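Local coordinates for protein putative metalloprotease II (PDB 4ON1) that probably cleaves peptide bonds as a zinc-dependent metalloendopeptidase of the fragilysin type, with a fragilysin-like N-terminal domain in the same chain, at residues 63-68 / 241-246; 69-74 / 88-93; 205-210 / 283-288; 58-63 / 74-79. All coordinates share one frame; numbering follows the deposited sequence.

Contact 1. Residues 63-68 / 241-246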
loop_
_atom_site.group_PDB
_atom_site.type_symbol
_atom_site.label_atom_id
_atom_site.label_comp_id
_atom_site.label_asym_id
_atom_site.label_seq_id
_atom_site.Cartn_x
_atom_site.Cartn_y
_atom_site.Cartn_z
ATOM N N GLY A 63 -0.659 0.413 16.305
ATOM C CA GLY A 63 -2.043 0.162 15.941
ATOM C C GLY A 63 -2.175 -0.666 14.673
ATOM O O GLY A 63 -3.291 -0.949 14.228
ATOM N N VAL A 64 -1.045 -1.038 14.074
ATOM C CA VAL A 64 -1.072 -1.860 12.868
ATOM C C VAL A 64 -0.113 -3.033 12.959
ATOM O O VAL A 64 0.977 -2.924 13.511
ATOM C CB VAL A 64 -0.735 -1.052 11.593
ATOM C CG1 VAL A 64 -1.873 -0.106 11.261
ATOM C CG2 VAL A 64 0.557 -0.289 11.774
ATOM N N GLU A 65 -0.547 -4.159 12.405
ATOM C CA GLU A 65 0.246 -5.379 12.361
ATOM C C GLU A 65 0.242 -5.907 10.930
ATOM O O GLU A 65 -0.802 -5.939 10.277
ATOM C CB GLU A 65 -0.321 -6.420 13.343
ATOM C CG GLU A 65 0.348 -7.792 13.302
ATOM C CD GLU A 65 -0.310 -8.802 14.241
ATOM O OE1 GLU A 65 -1.132 -8.387 15.092
ATOM O OE2 GLU A 65 -0.014 -10.012 14.123
ATOM N N ILE A 66 1.414 -6.285 10.434
ATOM C CA ILE A 66 1.531 -6.863 9.101
ATOM C C ILE A 66 2.216 -8.223 9.173
ATOM O O ILE A 66 3.281 -8.364 9.781
ATOM C CB ILE A 66 2.329 -5.953 8.142
ATOM C CG1 ILE A 66 1.738 -4.537 8.118
ATOM C CG2 ILE A 66 2.381 -6.560 6.739
ATOM C CD1 ILE A 66 2.596 -3.545 7.348
ATOM N N GLU A 67 1.592 -9.224 8.568
ATOM C CA GLU A 67 2.178 -10.554 8.498
ATOM C C GLU A 67 2.489 -10.892 7.054
ATOM O O GLU A 67 1.604 -10.884 6.199
ATOM C CB GLU A 67 1.240 -11.594 9.105
ATOM C CG GLU A 67 1.684 -13.027 8.893
ATOM C CD GLU A 67 0.553 -14.021 9.113
ATOM O OE1 GLU A 67 -0.414 -13.681 9.832
ATOM O OE2 GLU A 67 0.622 -15.133 8.546
ATOM N N GLU A 68 3.764 -11.156 6.796
ATOM C CA GLU A 68 4.278 -11.450 5.466
ATOM C C GLU A 68 5.185 -12.681 5.555
ATOM O O GLU A 68 6.185 -12.668 6.284
ATOM C CB GLU A 68 5.041 -10.237 4.928
ATOM C CG GLU A 68 5.764 -10.418 3.608
ATOM C CD GLU A 68 6.742 -9.279 3.349
ATOM O OE1 GLU A 68 6.303 -8.207 2.869
ATOM O OE2 GLU A 68 7.950 -9.445 3.654
ATOM N N THR A 241 -7.969 -1.249 15.438
ATOM C CA THR A 241 -6.593 -1.592 15.130
ATOM C C THR A 241 -6.673 -2.362 13.825
ATOM O O THR A 241 -7.695 -2.984 13.534
ATOM C CB THR A 241 -5.915 -2.449 16.220
ATOM O OG1 THR A 241 -6.662 -3.659 16.398
ATOM C CG2 THR A 241 -5.842 -1.686 17.538
ATOM N N VAL A 242 -5.609 -2.323 13.034
ATOM C CA VAL A 242 -5.666 -2.935 11.722
ATOM C C VAL A 242 -4.597 -4.006 11.600
ATOM O O VAL A 242 -3.466 -3.839 12.049
ATOM C CB VAL A 242 -5.495 -1.897 10.601
ATOM C CG1 VAL A 242 -5.623 -2.568 9.259
ATOM C CG2 VAL A 242 -6.560 -0.813 10.723
ATOM N N LYS A 243 -4.992 -5.137 11.033
ATOM C CA LYS A 243 -4.071 -6.224 10.770
ATOM C C LYS A 243 -4.112 -6.522 9.280
ATOM O O LYS A 243 -5.190 -6.612 8.692
ATOM C CB LYS A 243 -4.439 -7.451 11.609
ATOM C CG LYS A 243 -3.515 -8.647 11.433
ATOM C CD LYS A 243 -3.991 -9.814 12.295
ATOM C CE LYS A 243 -3.058 -11.013 12.179
ATOM N NZ LYS A 243 -3.370 -12.074 13.185
ATOM N N TYR A 244 -2.940 -6.644 8.668
ATOM C CA TYR A 244 -2.852 -7.014 7.257
ATOM C C TYR A 244 -2.182 -8.373 7.125
ATOM O O TYR A 244 -1.025 -8.534 7.499
ATOM C CB TYR A 244 -2.065 -5.976 6.457
ATOM C CG TYR A 244 -2.554 -4.552 6.597
ATOM C CD1 TYR A 244 -3.495 -4.034 5.721
ATOM C CD2 TYR A 244 -2.062 -3.722 7.598
ATOM C CE1 TYR A 244 -3.945 -2.719 5.841
ATOM C CE2 TYR A 244 -2.499 -2.410 7.722
ATOM C CZ TYR A 244 -3.439 -1.916 6.837
ATOM O OH TYR A 244 -3.873 -0.610 6.957
ATOM N N THR A 245 -2.915 -9.353 6.613
ATOM C CA THR A 245 -2.375 -10.699 6.461
ATOM C C THR A 245 -2.149 -10.997 4.989
ATOM O O THR A 245 -3.091 -11.058 4.204
ATOM C CB THR A 245 -3.305 -11.748 7.090
ATOM O OG1 THR A 245 -3.381 -11.499 8.497
ATOM C CG2 THR A 245 -2.771 -13.161 6.860
ATOM N N ILE A 246 -0.885 -11.127 4.612
ATOM C CA ILE A 246 -0.522 -11.343 3.218
ATOM C C ILE A 246 -0.276 -12.819 2.944
ATOM O O ILE A 246 0.606 -13.426 3.552
ATOM C CB ILE A 246 0.747 -10.539 2.837
ATOM C CG1 ILE A 246 0.541 -9.043 3.093
ATOM C CG2 ILE A 246 1.130 -10.785 1.373
ATOM C CD1 ILE A 246 1.861 -8.262 3.210
HETATM O O HOH W 1 -2.791 -11.071 15.986
HETATM O O HOH W 2 1.716 -14.496 6.100
#

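Contact 2. Residues 69-74 / 88-93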
loop_
_atom_site.group_PDB
_atom_site.type_symbol
_atom_site.label_atom_id
_atom_site.label_comp_id
_atom_site.label_asym_id
_atom_site.label_seq_id
_atom_site.Cartn_x
_atom_site.Cartn_y
_atom_site.Cartn_z
ATOM N N SER A 69 4.821 -13.749 4.853
ATOM C CA SER A 69 5.537 -15.025 4.967
ATOM C C SER A 69 5.689 -15.453 6.420
ATOM O O SER A 69 6.775 -15.858 6.846
ATOM C CB SER A 69 6.920 -14.929 4.320
ATOM O OG SER A 69 6.812 -14.601 2.946
ATOM N N ASN A 70 4.599 -15.332 7.174
ATOM C CA ASN A 70 4.578 -15.615 8.608
ATOM C C ASN A 70 5.624 -14.836 9.399
ATOM O O ASN A 70 6.115 -15.320 10.420
ATOM C CB ASN A 70 4.775 -17.110 8.856
ATOM C CG ASN A 70 3.785 -17.954 8.089
ATOM O OD1 ASN A 70 2.588 -17.951 8.382
ATOM N ND2 ASN A 70 4.282 -18.690 7.101
ATOM N N ARG A 71 5.962 -13.636 8.932
ATOM C CA ARG A 71 6.908 -12.785 9.651
ATOM C C ARG A 71 6.360 -11.368 9.743
ATOM O O ARG A 71 5.665 -10.916 8.835
ATOM C CB ARG A 71 8.267 -12.758 8.958
ATOM C CG ARG A 71 9.008 -14.094 8.896
ATOM C CD ARG A 71 9.482 -14.566 10.255
ATOM N NE ARG A 71 10.260 -15.800 10.140
ATOM C CZ ARG A 71 9.761 -17.023 10.288
ATOM N NH1 ARG A 71 8.467 -17.189 10.527
ATOM N NH2 ARG A 71 10.554 -18.080 10.170
ATOM N N PRO A 72 6.669 -10.664 10.841
ATOM C CA PRO A 72 6.176 -9.290 10.991
ATOM C C PRO A 72 6.870 -8.317 10.037
ATOM O O PRO A 72 8.055 -8.475 9.720
ATOM C CB PRO A 72 6.499 -8.953 12.452
ATOM C CG PRO A 72 7.657 -9.849 12.807
ATOM C CD PRO A 72 7.499 -11.105 11.980
ATOM N N VAL A 73 6.114 -7.328 9.567
ATOM C CA VAL A 73 6.665 -6.205 8.813
ATOM C C VAL A 73 6.300 -4.926 9.561
ATOM O O VAL A 73 5.199 -4.808 10.085
ATOM C CB VAL A 73 6.122 -6.143 7.366
ATOM C CG1 VAL A 73 6.653 -4.905 6.644
ATOM C CG2 VAL A 73 6.470 -7.414 6.595
ATOM N N TYR A 74 7.235 -3.989 9.650
ATOM C CA TYR A 74 7.028 -2.801 10.462
ATOM C C TYR A 74 6.939 -1.538 9.603
ATOM O O TYR A 74 7.605 -1.418 8.574
ATOM C CB TYR A 74 8.140 -2.678 11.511
ATOM C CG TYR A 74 8.241 -3.882 12.431
ATOM C CD1 TYR A 74 7.292 -4.104 13.426
ATOM C CD2 TYR A 74 9.270 -4.807 12.291
ATOM C CE1 TYR A 74 7.375 -5.206 14.266
ATOM C CE2 TYR A 74 9.361 -5.915 13.125
ATOM C CZ TYR A 74 8.413 -6.106 14.107
ATOM O OH TYR A 74 8.507 -7.198 14.936
ATOM N N LEU A 88 10.109 -1.838 7.165
ATOM C CA LEU A 88 11.145 -2.822 7.460
ATOM C C LEU A 88 10.588 -4.228 7.411
ATOM O O LEU A 88 9.754 -4.605 8.231
ATOM C CB LEU A 88 11.786 -2.586 8.833
ATOM C CG LEU A 88 12.778 -3.698 9.217
ATOM C CD1 LEU A 88 13.915 -3.828 8.201
ATOM C CD2 LEU A 88 13.342 -3.469 10.607
ATOM N N SER A 89 11.054 -4.994 6.433
ATOM C CA SER A 89 10.759 -6.415 6.357
ATOM C C SER A 89 12.052 -7.177 6.558
ATOM O O SER A 89 13.131 -6.601 6.441
ATOM C CB SER A 89 10.135 -6.766 5.006
ATOM O OG SER A 89 10.240 -8.151 4.730
ATOM N N GLN A 90 11.958 -8.467 6.842
ATOM C CA GLN A 90 13.165 -9.268 6.969
ATOM C C GLN A 90 13.838 -9.488 5.610
ATOM O O GLN A 90 15.012 -9.845 5.554
ATOM C CB GLN A 90 12.848 -10.611 7.639
ATOM C CG GLN A 90 12.493 -10.451 9.112
ATOM C CD GLN A 90 12.166 -11.760 9.794
ATOM O OE1 GLN A 90 12.436 -12.838 9.263
ATOM N NE2 GLN A 90 11.598 -11.671 10.991
ATOM N N SER A 91 13.103 -9.241 4.527
ATOM C CA SER A 91 13.597 -9.484 3.165
ATOM C C SER A 91 13.914 -8.211 2.378
ATOM O O SER A 91 14.574 -8.256 1.335
ATOM C CB SER A 91 12.571 -10.297 2.378
ATOM O OG SER A 91 12.271 -11.502 3.049
ATOM N N TYR A 92 13.401 -7.081 2.845
ATOM C CA TYR A 92 13.592 -5.832 2.127
ATOM C C TYR A 92 13.287 -4.667 3.058
ATOM O O TYR A 92 12.703 -4.851 4.123
ATOM C CB TYR A 92 12.687 -5.780 0.886
ATOM C CG TYR A 92 11.227 -5.816 1.263
ATOM C CD1 TYR A 92 10.545 -4.644 1.584
ATOM C CD2 TYR A 92 10.544 -7.021 1.343
ATOM C CE1 TYR A 92 9.226 -4.671 1.950
ATOM C CE2 TYR A 92 9.217 -7.061 1.710
ATOM C CZ TYR A 92 8.567 -5.877 2.015
ATOM O OH TYR A 92 7.252 -5.889 2.392
ATOM N N ALA A 93 13.650 -3.465 2.635
ATOM C CA ALA A 93 13.272 -2.267 3.369
ATOM C C ALA A 93 13.089 -1.146 2.376
ATOM O O ALA A 93 13.648 -1.188 1.275
ATOM C CB ALA A 93 14.323 -1.897 4.419
HETATM O O HOH W 3 12.925 -15.250 10.597
HETATM O O HOH W 4 9.545 -9.750 7.682
HETATM O O HOH W 5 10.533 -6.877 9.796
#

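Contact 3. Residues 205-210 / 283-288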
loop_
_atom_site.group_PDB
_atom_site.type_symbol
_atom_site.label_atom_id
_atom_site.label_comp_id
_atom_site.label_asym_id
_atom_site.label_seq_id
_atom_site.Cartn_x
_atom_site.Cartn_y
_atom_site.Cartn_z
ATOM N N PHE A 205 -7.375 -7.323 7.296
ATOM C CA PHE A 205 -7.454 -7.467 5.845
ATOM C C PHE A 205 -6.665 -8.677 5.380
ATOM O O PHE A 205 -5.485 -8.822 5.721
ATOM C CB PHE A 205 -6.934 -6.214 5.137
ATOM C CG PHE A 205 -7.759 -5.002 5.396
ATOM C CD1 PHE A 205 -8.944 -4.795 4.704
ATOM C CD2 PHE A 205 -7.369 -4.079 6.358
ATOM C CE1 PHE A 205 -9.716 -3.677 4.956
ATOM C CE2 PHE A 205 -8.139 -2.957 6.618
ATOM C CZ PHE A 205 -9.312 -2.753 5.912
ATOM N N MET A 206 -7.319 -9.544 4.609
ATOM C CA MET A 206 -6.645 -10.690 4.018
ATOM C C MET A 206 -6.214 -10.330 2.606
ATOM O O MET A 206 -7.040 -10.185 1.703
ATOM C CB MET A 206 -7.554 -11.920 4.011
ATOM C CG MET A 206 -8.120 -12.303 5.376
ATOM S SD MET A 206 -6.837 -12.944 6.478
ATOM C CE MET A 206 -6.601 -14.577 5.760
ATOM N N LEU A 207 -4.910 -10.161 2.426
ATOM C CA LEU A 207 -4.380 -9.718 1.148
ATOM C C LEU A 207 -3.844 -10.923 0.391
ATOM O O LEU A 207 -2.843 -11.527 0.777
ATOM C CB LEU A 207 -3.298 -8.660 1.357
ATOM C CG LEU A 207 -3.740 -7.480 2.233
ATOM C CD1 LEU A 207 -2.617 -6.489 2.404
ATOM C CD2 LEU A 207 -4.934 -6.784 1.629
ATOM N N ILE A 208 -4.533 -11.283 -0.680
ATOM C CA ILE A 208 -4.253 -12.537 -1.358
ATOM C C ILE A 208 -3.503 -12.281 -2.655
ATOM O O ILE A 208 -4.023 -11.626 -3.555
ATOM C CB ILE A 208 -5.552 -13.311 -1.662
ATOM C CG1 ILE A 208 -6.414 -13.449 -0.397
ATOM C CG2 ILE A 208 -5.223 -14.683 -2.243
ATOM C CD1 ILE A 208 -5.698 -14.149 0.779
ATOM N N LYS A 209 -2.275 -12.782 -2.746
ATOM C CA LYS A 209 -1.476 -12.597 -3.962
ATOM C C LYS A 209 -1.944 -13.526 -5.062
ATOM O O LYS A 209 -1.942 -14.744 -4.892
ATOM C CB LYS A 209 0.016 -12.830 -3.685
ATOM C CG LYS A 209 0.591 -11.837 -2.682
ATOM C CD LYS A 209 1.973 -12.248 -2.193
ATOM C CE LYS A 209 3.005 -12.127 -3.299
ATOM N NZ LYS A 209 4.368 -12.432 -2.784
ATOM N N GLU A 210 -2.351 -12.945 -6.188
ATOM C CA GLU A 210 -2.737 -13.725 -7.361
ATOM C C GLU A 210 -1.542 -14.552 -7.827
ATOM O O GLU A 210 -0.417 -14.056 -7.887
ATOM C CB GLU A 210 -3.239 -12.806 -8.481
ATOM C CG GLU A 210 -3.593 -13.513 -9.793
ATOM C CD GLU A 210 -4.042 -12.543 -10.885
ATOM O OE1 GLU A 210 -4.882 -11.657 -10.600
ATOM O OE2 GLU A 210 -3.539 -12.655 -12.021
ATOM N N PRO A 283 -12.513 -8.975 5.186
ATOM C CA PRO A 283 -12.330 -8.434 3.834
ATOM C C PRO A 283 -11.179 -9.132 3.144
ATOM O O PRO A 283 -10.121 -9.262 3.754
ATOM C CB PRO A 283 -11.997 -6.952 4.070
ATOM C CG PRO A 283 -12.347 -6.684 5.517
ATOM C CD PRO A 283 -12.165 -7.993 6.226
ATOM N N TYR A 284 -11.385 -9.572 1.907
ATOM C CA TYR A 284 -10.328 -10.207 1.125
ATOM C C TYR A 284 -10.025 -9.401 -0.121
ATOM O O TYR A 284 -10.938 -9.051 -0.858
ATOM C CB TYR A 284 -10.727 -11.628 0.727
ATOM C CG TYR A 284 -10.646 -12.641 1.841
ATOM C CD1 TYR A 284 -11.615 -12.696 2.824
ATOM C CD2 TYR A 284 -9.619 -13.572 1.877
ATOM C CE1 TYR A 284 -11.547 -13.633 3.840
ATOM C CE2 TYR A 284 -9.541 -14.512 2.887
ATOM C CZ TYR A 284 -10.506 -14.538 3.860
ATOM O OH TYR A 284 -10.434 -15.469 4.858
ATOM N N ILE A 285 -8.751 -9.105 -0.365
ATOM C CA ILE A 285 -8.395 -8.381 -1.575
ATOM C C ILE A 285 -7.364 -9.145 -2.395
ATOM O O ILE A 285 -6.314 -9.537 -1.882
ATOM C CB ILE A 285 -7.866 -6.968 -1.253
ATOM C CG1 ILE A 285 -8.935 -6.158 -0.518
ATOM C CG2 ILE A 285 -7.517 -6.223 -2.535
ATOM C CD1 ILE A 285 -8.626 -5.960 0.939
ATOM N N LEU A 286 -7.683 -9.373 -3.670
ATOM C CA LEU A 286 -6.768 -10.045 -4.593
ATOM C C LEU A 286 -5.779 -9.052 -5.190
ATOM O O LEU A 286 -6.180 -8.000 -5.706
ATOM C CB LEU A 286 -7.547 -10.736 -5.720
ATOM C CG LEU A 286 -6.710 -11.516 -6.736
ATOM C CD1 LEU A 286 -6.098 -12.754 -6.088
ATOM C CD2 LEU A 286 -7.557 -11.911 -7.944
ATOM N N LEU A 287 -4.494 -9.398 -5.151
ATOM C CA LEU A 287 -3.448 -8.487 -5.600
ATOM C C LEU A 287 -2.665 -9.002 -6.807
ATOM O O LEU A 287 -2.193 -10.141 -6.825
ATOM C CB LEU A 287 -2.470 -8.206 -4.449
ATOM C CG LEU A 287 -3.071 -7.652 -3.149
ATOM C CD1 LEU A 287 -1.971 -7.413 -2.110
ATOM C CD2 LEU A 287 -3.807 -6.365 -3.433
ATOM N N ARG A 288 -2.516 -8.143 -7.811
ATOM C CA ARG A 288 -1.666 -8.435 -8.963
ATOM C C ARG A 288 -0.879 -7.191 -9.312
ATOM O O ARG A 288 -1.248 -6.089 -8.900
ATOM C CB ARG A 288 -2.490 -8.883 -10.167
ATOM C CG ARG A 288 -3.493 -7.824 -10.611
ATOM C CD ARG A 288 -3.953 -8.024 -12.043
ATOM N NE ARG A 288 -4.398 -9.390 -12.304
ATOM C CZ ARG A 288 -4.965 -9.782 -13.440
ATOM N NH1 ARG A 288 -5.180 -8.902 -14.409
ATOM N NH2 ARG A 288 -5.330 -11.047 -13.600
HETATM O O HOH W 6 0.285 -11.292 -7.492
#

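Contact 4. Residues 58-63 / 74-79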
loop_
_atom_site.group_PDB
_atom_site.type_symbol
_atom_site.label_atom_id
_atom_site.label_comp_id
_atom_site.label_asym_id
_atom_site.label_seq_id
_atom_site.Cartn_x
_atom_site.Cartn_y
_atom_site.Cartn_z
ATOM N N ILE A 58 11.763 10.040 12.444
ATOM C CA ILE A 58 10.691 9.073 12.214
ATOM C C ILE A 58 10.449 8.242 13.466
ATOM O O ILE A 58 11.295 8.194 14.362
ATOM C CB ILE A 58 10.984 8.104 11.039
ATOM C CG1 ILE A 58 12.115 7.145 11.389
ATOM C CG2 ILE A 58 11.284 8.855 9.752
ATOM C CD1 ILE A 58 12.349 6.100 10.310
ATOM N N LYS A 59 9.283 7.604 13.532
ATOM C CA LYS A 59 9.028 6.642 14.592
ATOM C C LYS A 59 8.190 5.503 14.059
ATOM O O LYS A 59 7.573 5.607 12.990
ATOM C CB LYS A 59 8.325 7.284 15.786
ATOM C CG LYS A 59 6.941 7.786 15.483
ATOM C CD LYS A 59 6.260 8.308 16.744
ATOM C CE LYS A 59 7.110 9.353 17.449
ATOM N NZ LYS A 59 6.403 9.963 18.615
ATOM N N ALA A 60 8.185 4.405 14.804
ATOM C CA ALA A 60 7.378 3.248 14.455
ATOM C C ALA A 60 5.896 3.594 14.528
ATOM O O ALA A 60 5.477 4.373 15.380
ATOM C CB ALA A 60 7.697 2.086 15.382
ATOM N N ILE A 61 5.108 3.012 13.632
ATOM C CA ILE A 61 3.658 3.217 13.626
ATOM C C ILE A 61 2.975 2.157 14.471
ATOM O O ILE A 61 3.195 0.960 14.271
ATOM C CB ILE A 61 3.073 3.163 12.205
ATOM C CG1 ILE A 61 3.686 4.266 11.341
ATOM C CG2 ILE A 61 1.549 3.303 12.248
ATOM C CD1 ILE A 61 3.172 4.269 9.919
ATOM N N HIS A 62 2.143 2.593 15.410
ATOM C CA HIS A 62 1.438 1.666 16.293
ATOM C C HIS A 62 -0.020 1.491 15.861
ATOM O O HIS A 62 -0.549 2.304 15.109
ATOM C CB HIS A 62 1.517 2.172 17.736
ATOM C CG HIS A 62 2.918 2.411 18.206
ATOM N ND1 HIS A 62 3.840 1.397 18.358
ATOM C CD2 HIS A 62 3.563 3.556 18.535
ATOM C CE1 HIS A 62 4.989 1.905 18.768
ATOM N NE2 HIS A 62 4.848 3.214 18.884
ATOM N N GLY A 63 -0.659 0.413 16.305
ATOM C CA GLY A 63 -2.043 0.162 15.941
ATOM C C GLY A 63 -2.175 -0.666 14.673
ATOM O O GLY A 63 -3.291 -0.949 14.228
ATOM N N TYR A 74 7.235 -3.989 9.650
ATOM C CA TYR A 74 7.028 -2.801 10.462
ATOM C C TYR A 74 6.939 -1.538 9.603
ATOM O O TYR A 74 7.605 -1.418 8.574
ATOM C CB TYR A 74 8.140 -2.678 11.511
ATOM C CG TYR A 74 8.241 -3.882 12.431
ATOM C CD1 TYR A 74 7.292 -4.104 13.426
ATOM C CD2 TYR A 74 9.270 -4.807 12.291
ATOM C CE1 TYR A 74 7.375 -5.206 14.266
ATOM C CE2 TYR A 74 9.361 -5.915 13.125
ATOM C CZ TYR A 74 8.413 -6.106 14.107
ATOM O OH TYR A 74 8.507 -7.198 14.936
ATOM N N LEU A 75 6.072 -0.623 10.016
ATOM C CA LEU A 75 5.894 0.639 9.317
ATOM C C LEU A 75 6.452 1.775 10.164
ATOM O O LEU A 75 6.444 1.707 11.392
ATOM C CB LEU A 75 4.414 0.889 9.006
ATOM C CG LEU A 75 3.687 -0.144 8.143
ATOM C CD1 LEU A 75 2.254 0.297 7.848
ATOM C CD2 LEU A 75 4.439 -0.356 6.840
ATOM N N PHE A 76 6.935 2.817 9.497
ATOM C CA PHE A 76 7.496 3.975 10.177
ATOM C C PHE A 76 7.012 5.219 9.462
ATOM O O PHE A 76 6.713 5.161 8.272
ATOM C CB PHE A 76 9.026 3.935 10.182
ATOM C CG PHE A 76 9.604 2.652 10.706
ATOM C CD1 PHE A 76 10.048 2.565 12.020
ATOM C CD2 PHE A 76 9.728 1.541 9.877
ATOM C CE1 PHE A 76 10.596 1.387 12.510
ATOM C CE2 PHE A 76 10.271 0.358 10.355
ATOM C CZ PHE A 76 10.705 0.280 11.675
ATOM N N GLU A 77 6.926 6.333 10.181
ATOM C CA GLU A 77 6.539 7.593 9.565
ATOM C C GLU A 77 7.192 8.804 10.230
ATOM O O GLU A 77 7.558 8.773 11.411
ATOM C CB GLU A 77 5.016 7.760 9.590
ATOM C CG GLU A 77 4.436 7.975 10.978
ATOM C CD GLU A 77 2.915 8.041 10.970
ATOM O OE1 GLU A 77 2.322 8.129 9.873
ATOM O OE2 GLU A 77 2.313 7.998 12.066
ATOM N N GLY A 78 7.340 9.861 9.439
ATOM C CA GLY A 78 7.828 11.150 9.894
ATOM C C GLY A 78 6.861 11.824 10.837
ATOM O O GLY A 78 5.650 11.609 10.757
ATOM N N GLN A 79 7.396 12.641 11.736
ATOM C CA GLN A 79 6.589 13.249 12.784
ATOM C C GLN A 79 5.712 14.424 12.385
ATOM O O GLN A 79 4.515 14.424 12.674
ATOM C CB GLN A 79 7.513 13.681 13.917
ATOM C CG GLN A 79 7.872 12.512 14.772
ATOM C CD GLN A 79 6.673 11.617 14.974
ATOM O OE1 GLN A 79 6.598 10.527 14.414
ATOM N NE2 GLN A 79 5.724 12.073 15.786
HETATM O O HOH W 7 4.511 -0.838 12.486
#

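Contact 1. Residues 63-68 / 241-246
Strands 64-68 and 241-246 run in the same direction with axes 4.7 Å apart and 7° from parallel, joined by five alternating backbone hydrogen bonds that begin with Val242 N to Gly63 O (2.9 Å) and finish with Ile246 N to Glu67 O (3.0 Å). Gly63, at positive phi, suits the entrance to the strand, because a beta-carbon there would press on the preceding carbonyl oxygen. One face is mainly apolar. Val64 lies alongside Val242, CG1 to CB 4.1 Å, and the same methyl sits at the edge of the Tyr244 ring. Ile66 CG1, anti to the carbonyl carbon (chi1 -54°), meets Tyr244 CD2 obliquely (3.9 Å), while the other branch, CG2, reaches Ile246 CD1 (4.0 Å). Charged and polar groups fill the other face. Glu65 and Lys243 stretch out side by side, but Glu65 OE2 stays 4.0 Å from Lys243 NZ, too far for a salt bridge; a water connects OE1 to that ammonium instead. Glu67 rests OE1 against CG2 of Thr245; the Thr245 hydroxyl bonds to Glu204. This parallel pairing joins the fragilysin-like N-terminal region to the metallopeptidase region. Helix 217-230 packs on the apolar face, where Thr228 bonds the Tyr244 hydroxyl; strand 201-209 flanks 240-248, and strand 71-78 pairs with 52-68.

Contact 2. Residues 69-74 / 88-93
Tyr74 and Leu88 form an antiparallel hydrogen-bonded pair at the open end of the hairpin of strands 71-78 and 84-88, just before strand 92-99. Two nearly straight bonds make it: Tyr74 N to Leu88 O (3.0 Å) and Leu88 N to Tyr74 O (2.9 Å). Beside it, the branched Val73 presses CG1 onto Leu88 O (3.5 Å) and CG2 onto Ser89 CB (4.0 Å). Beyond this pair the backbones separate and water takes over: one molecule spans Pro72 O and Leu88 O, another Pro72 O and Gln90 N. At the exposed end, Arg71 bends at chi2 (-69°), and its CD comes to 3.6 Å from Gln90 OE1. That oxygen lies at the guanidinium edge, near its plane, yet the link to Arg71 NE is made through a water; long, flexible polar chains suit such a solvent-facing crossing. Arg71 NH1 also bonds Asn70 O, from above its carbonyl plane. Further out, Leu88 packs on helix 28-35, and Glu68 holds the hydroxyls of both Ser89 and Tyr92. The turn itself is an ST turn: with chi1 of 161° setting its hydroxyl beside the carbonyl carbon, Ser89 OG accepts from Ser91 N at 3.1 Å.

Contact 3. Residues 205-210 / 283-288
The Tyr284 ring carries Met206 on one face and Ile208 at its edge. Met206 CB sits 3.6 Å from the Tyr284 ring centroid, a CH-pi contact, and the Met206 chain, bent at chi2 (-70°), leaves SD in an oblique Met-aromatic contact. Ile208 CG1 approaches CD2 of Tyr284 in the ring plane (3.9 Å). Phe316 meets the ring edge-to-face, and the buried hydroxyl is satisfied by Gln279 O. The Phe205 ring meets Pro283 CB and Ile285 CD1 obliquely. The Arg288 guanidinium has Glu210 at its edge, carboxylate and guanidinium planes 64° apart. The strands that carry these groups, 205-209 and 284-288, run parallel and exchange backbone bonds from Met206 N to Pro283 O (2.9 Å) through to Glu210 N and Leu287 O (2.9 Å). Proline suits position 283, since only its carbonyl is needed for this pairing. On the face of Leu207 and Ile285, Leu207 CD2 packs alongside Ile285 CD1, and Leu287 CD1 reaches Leu207 CB. In the metallopeptidase region, 284-288 lies between 201-209 and 319-323, with helix 259-271 packing on the Tyr284 and Ile208 face. The salt bridge is side-on: Arg288 NE to Glu210 OE1 (2.9 Å) and NH2 to OE2 (2.9 Å), both on syn sides. Arg288 also bonds Thr291 O and Gly254 O and makes a cation-pi contact with Trp292. Buried and gripped by two nitrogens, Glu210 is probably kept ionised, its charge balanced by Arg288.

Contact 4. Residues 58-63 / 74-79
Lys59 and Glu77 form an antiparallel hydrogen-bonded pair in the beta hairpin of strands 52-68 and 71-78, within the fragilysin-like N-terminal region. Their backbones exchange two bonds, Lys59 N to Glu77 O and Glu77 N to Lys59 O, each 3.0 Å. A third, Ile61 N to Leu75 O (2.9 Å), reaches its acceptor from above the carbonyl plane, 38° out of it. One step on, a water donates a hydrogen bond to Ile61 O and accepts one from Leu75 N. Ala60 and Phe76 make the neighbouring non-hydrogen-bonded pair, and the small alanine suits it by letting the ring come close: Ala60 CB lies 4.1 Å from Phe76 CD1, which also approaches Ala60 CA obliquely. On the same face Ile58 CG1, between its backbone N and carbonyl carbon (chi1 69°), carries CD1 to 4.0 Å from Phe76 CB. Ile61 points at the partner strand. Its CD1 touches Leu75 CB (3.7 Å), and its CG1 meets Glu77 CG (3.8 Å) where the two side chains cross nearly at right angles, so the glutamate contributes its aliphatic stem. Strand 43-49 bonds to Ile58 through His43, and strand 84-88 pairs along the far edge of 71-78, with Ile84 against Ile58 and Leu88 against Phe76. Leu75 and Ile61 both touch Gln225 of helix 217-230.

The four contacts lie on successive neighbouring strands between the N-terminal region and the zinc site. Contacts 4 and 2 share Tyr74 and meet where Leu88 CB packs on Phe76 CE2 (3.6 Å). Contact 4 hands on to contact 1 through Gly63, and Glu68 of contact 1 reaches contact 2 by hydrogen bonds to Tyr92 and Ser89. Contact 3 continues from contact 1: Phe205 N bonds to Lys243 O at 2.7 Å. Contacts 3 and 4 are the extremes, centres about 24 Å apart. Contact 3 is closest to the zinc, the Ile285 side chain lying about 13 Å from the ion and about 10 Å from the side chains of its ligands His334 and His338.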